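Local coordinates for chorismate mutase and shikimate 5-dehydrogenase fusion protein (Clostridium acetobutylicum, PDB 3FBT) that probably catalyses the reversible NADPH-linked reduction of 3-dehydroshikimate to shikimate through this dehydrogenase part of a fusion with chorismate mutase, at residues N103-G108 / V241-A246. Residues are numbered along the deposited sequence; the frame is centred on the assembly and turned at random.
With SO4 (sulfate ion), chain G.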
ATOM      1  N   ASN A 103      21.317  -6.065  -2.343  1.00 36.46           N
ATOM      2  CA  ASN A 103      21.925  -4.815  -2.060  1.00 36.80           C
ATOM      3  C   ASN A 103      22.155  -4.099  -3.334  1.00 37.28           C
ATOM      4  O   ASN A 103      23.052  -4.457  -4.078  1.00 37.65           O
ATOM      5  CB  ASN A 103      23.272  -5.004  -1.348  1.00 37.01           C
ATOM      6  CG  ASN A 103      23.792  -3.683  -0.818  1.00 35.11           C
ATOM      7  OD1 ASN A 103      24.011  -2.770  -1.573  1.00 31.05           O
ATOM      8  ND2 ASN A 103      23.862  -3.550   0.483  1.00 33.81           N
ATOM      9  N   THR A 104      21.352  -3.071  -3.604  1.00 36.17           N
ATOM     10  CA  THR A 104      21.488  -2.311  -4.847  1.00 36.52           C
ATOM     11  C   THR A 104      22.214  -0.952  -4.673  1.00 36.14           C
ATOM     12  O   THR A 104      22.367  -0.262  -5.633  1.00 34.85           O
ATOM     13  CB  THR A 104      20.092  -2.004  -5.428  1.00 36.43           C
ATOM     14  OG1 THR A 104      19.416  -1.245  -4.455  1.00 40.59           O
ATOM     15  CG2 THR A 104      19.279  -3.345  -5.696  1.00 35.81           C
ATOM     16  N   ASP A 105      22.694  -0.601  -3.467  1.00 36.41           N
ATOM     17  CA  ASP A 105      23.720   0.474  -3.338  1.00 38.77           C
ATOM     18  C   ASP A 105      25.014   0.126  -4.104  1.00 38.77           C
ATOM     19  O   ASP A 105      25.619   0.997  -4.786  1.00 38.23           O
ATOM     20  CB  ASP A 105      24.103   0.701  -1.869  1.00 39.08           C
ATOM     21  CG  ASP A 105      22.945   1.307  -1.064  1.00 46.86           C
ATOM     22  OD1 ASP A 105      22.199   2.130  -1.660  1.00 47.01           O
ATOM     23  OD2 ASP A 105      22.737   0.918   0.115  1.00 54.62           O
ATOM     24  N   TYR A 106      25.459  -1.107  -3.934  1.00 39.42           N
ATOM     25  CA  TYR A 106      26.642  -1.639  -4.648  1.00 40.46           C
ATOM     26  C   TYR A 106      26.473  -1.432  -6.152  1.00 41.52           C
ATOM     27  O   TYR A 106      27.397  -0.941  -6.863  1.00 41.39           O
ATOM     28  CB  TYR A 106      26.757  -3.129  -4.341  1.00 42.04           C
ATOM     29  CG  TYR A 106      27.934  -3.806  -5.019  1.00 45.55           C
ATOM     30  CD1 TYR A 106      29.112  -3.988  -4.344  1.00 47.64           C
ATOM     31  CD2 TYR A 106      27.859  -4.238  -6.362  1.00 52.35           C
ATOM     32  CE1 TYR A 106      30.221  -4.600  -4.938  1.00 49.49           C
ATOM     33  CE2 TYR A 106      28.974  -4.851  -7.002  1.00 50.10           C
ATOM     34  CZ  TYR A 106      30.163  -5.012  -6.271  1.00 54.05           C
ATOM     35  OH  TYR A 106      31.301  -5.625  -6.827  1.00 55.76           O
ATOM     36  N   ILE A 107      25.263  -1.742  -6.660  1.00 41.26           N
ATOM     37  CA  ILE A 107      25.032  -1.705  -8.120  1.00 40.85           C
ATOM     38  C   ILE A 107      24.969  -0.260  -8.532  1.00 40.41           C
ATOM     39  O   ILE A 107      25.528   0.158  -9.539  1.00 39.10           O
ATOM     40  CB  ILE A 107      23.707  -2.398  -8.491  1.00 40.31           C
ATOM     41  CG1 ILE A 107      23.727  -3.838  -7.989  1.00 39.82           C
ATOM     42  CG2 ILE A 107      23.509  -2.379 -10.001  1.00 43.48           C
ATOM     43  CD1 ILE A 107      22.632  -4.755  -8.585  1.00 45.58           C
ATOM     44  N   GLY A 108      24.246   0.542  -7.749  1.00 40.71           N
ATOM     45  CA  GLY A 108      24.172   1.975  -8.079  1.00 38.96           C
ATOM     46  C   GLY A 108      25.572   2.636  -8.113  1.00 38.92           C
ATOM     47  O   GLY A 108      25.846   3.530  -8.935  1.00 39.01           O
ATOM     48  N   VAL A 241      19.583   7.287  -8.829  1.00 40.75           N
ATOM     49  CA  VAL A 241      18.688   6.906  -9.899  1.00 40.04           C
ATOM     50  C   VAL A 241      18.928   5.526 -10.296  1.00 40.44           C
ATOM     51  O   VAL A 241      17.972   4.767 -10.483  1.00 42.27           O
ATOM     52  CB  VAL A 241      18.750   7.884 -11.105  1.00 41.82           C
ATOM     53  CG1 VAL A 241      17.986   7.316 -12.291  1.00 40.24           C
ATOM     54  CG2 VAL A 241      18.156   9.195 -10.656  1.00 37.69           C
ATOM     55  N   SER A 242      20.179   5.098 -10.322  1.00 39.19           N
ATOM     56  CA  SER A 242      20.474   3.678 -10.666  1.00 38.09           C
ATOM     57  C   SER A 242      20.118   2.672  -9.617  1.00 36.68           C
ATOM     58  O   SER A 242      19.776   1.527  -9.922  1.00 34.92           O
ATOM     59  CB  SER A 242      21.977   3.486 -10.983  1.00 38.15           C
ATOM     60  OG  SER A 242      22.285   4.397 -12.025  1.00 47.70           O
ATOM     61  N   GLN A 243      20.354   3.017  -8.357  1.00 35.79           N
ATOM     62  CA  GLN A 243      19.916   2.125  -7.306  1.00 37.55           C
ATOM     63  C   GLN A 243      18.397   1.950  -7.372  1.00 35.70           C
ATOM     64  O   GLN A 243      17.919   0.882  -7.199  1.00 36.86           O
ATOM     65  CB  GLN A 243      20.386   2.579  -5.916  1.00 37.75           C
ATOM     66  CG  GLN A 243      19.992   1.667  -4.808  1.00 43.48           C
ATOM     67  CD  GLN A 243      18.676   2.138  -4.121  1.00 51.80           C
ATOM     68  OE1 GLN A 243      17.611   1.464  -4.182  1.00 54.62           O
ATOM     69  NE2 GLN A 243      18.766   3.267  -3.443  1.00 52.41           N
ATOM     70  N   ALA A 244      17.647   2.990  -7.622  1.00 34.59           N
ATOM     71  CA  ALA A 244      16.205   2.781  -7.673  1.00 36.36           C
ATOM     72  C   ALA A 244      15.791   1.866  -8.911  1.00 36.70           C
ATOM     73  O   ALA A 244      14.959   0.936  -8.789  1.00 34.44           O
ATOM     74  CB  ALA A 244      15.525   4.132  -7.702  1.00 34.56           C
ATOM     75  N   ALA A 245      16.396   2.133 -10.095  1.00 37.48           N
ATOM     76  CA  ALA A 245      16.180   1.279 -11.302  1.00 37.78           C
ATOM     77  C   ALA A 245      16.491  -0.170 -10.999  1.00 37.17           C
ATOM     78  O   ALA A 245      15.728  -1.144 -11.301  1.00 37.14           O
ATOM     79  CB  ALA A 245      17.060   1.792 -12.538  1.00 37.14           C
ATOM     80  N   ALA A 246      17.609  -0.361 -10.337  1.00 36.50           N
ATOM     81  CA  ALA A 246      17.979  -1.734 -10.040  1.00 35.50           C
ATOM     82  C   ALA A 246      16.998  -2.409  -9.044  1.00 35.13           C
ATOM     83  O   ALA A 246      16.797  -3.603  -9.098  1.00 32.42           O
ATOM     84  CB  ALA A 246      19.469  -1.834  -9.562  1.00 34.57           C
TER
HETATM   85  S   SO4 G   9      22.969  -7.517  -5.590  1.00 62.75           S
HETATM   86  O1  SO4 G   9      24.382  -7.070  -5.513  1.00 65.41           O
HETATM   87  O2  SO4 G   9      22.494  -7.708  -4.225  1.00 57.97           O
HETATM   88  O3  SO4 G   9      22.320  -6.438  -6.350  1.00 67.23           O
HETATM   89  O4  SO4 G   9      22.698  -8.660  -6.485  1.00 62.14           O
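Gln243 lies against Thr104, beside helix 105-115. The two side chains cross at about a right angle. The closest approach is Thr104 OG1 to Gln243 CG, 3.0 Å. Gln243 leaves its helix with CG anti to the backbone N and then bends at chi2 (-95°), which brings OE1 within 3.3 Å of Thr104 OG1, a weak bond at most. Both oxygens have other partners: Thr104 OG1 hydrogen-bonds to the hydroxyls of Thr91 and Ser247, and Gln243 OE1 to that of Ser247. Asp105 runs beside Gln243 in the same direction, its carboxylate plane 87° from the amide plane. Asp105 OD1 stays 4.0 Å from Gln243 NE2. Asp105 and Gln243 are both predicted shikimate-binding residues, and Asp105 is close to Lys69, the predicted proton acceptor. The contact thus joins two helices of the shikimate dehydrogenase fold at the probable substrate site, between the substrate-binding and Rossmann-type sheets. Further along, Ala246 CB packs on Ile107 CG2 at 4.1 Å and on the methyl of Thr104. Gly108 CA comes 3.9 Å from Ser242 CB. Behind this layer, Asn103 OD1 caps helix 105-115 by accepting from Tyr106 N (3.2 Å). Asn103 ND2 hydrogen-bonds to Ala88 O, while Asn90, another predicted shikimate-binding residue, accepts from Thr104 N. Asn103 N donates to O2 of a sulfate, probably from the crystallisation liquor, at 2.8 Å.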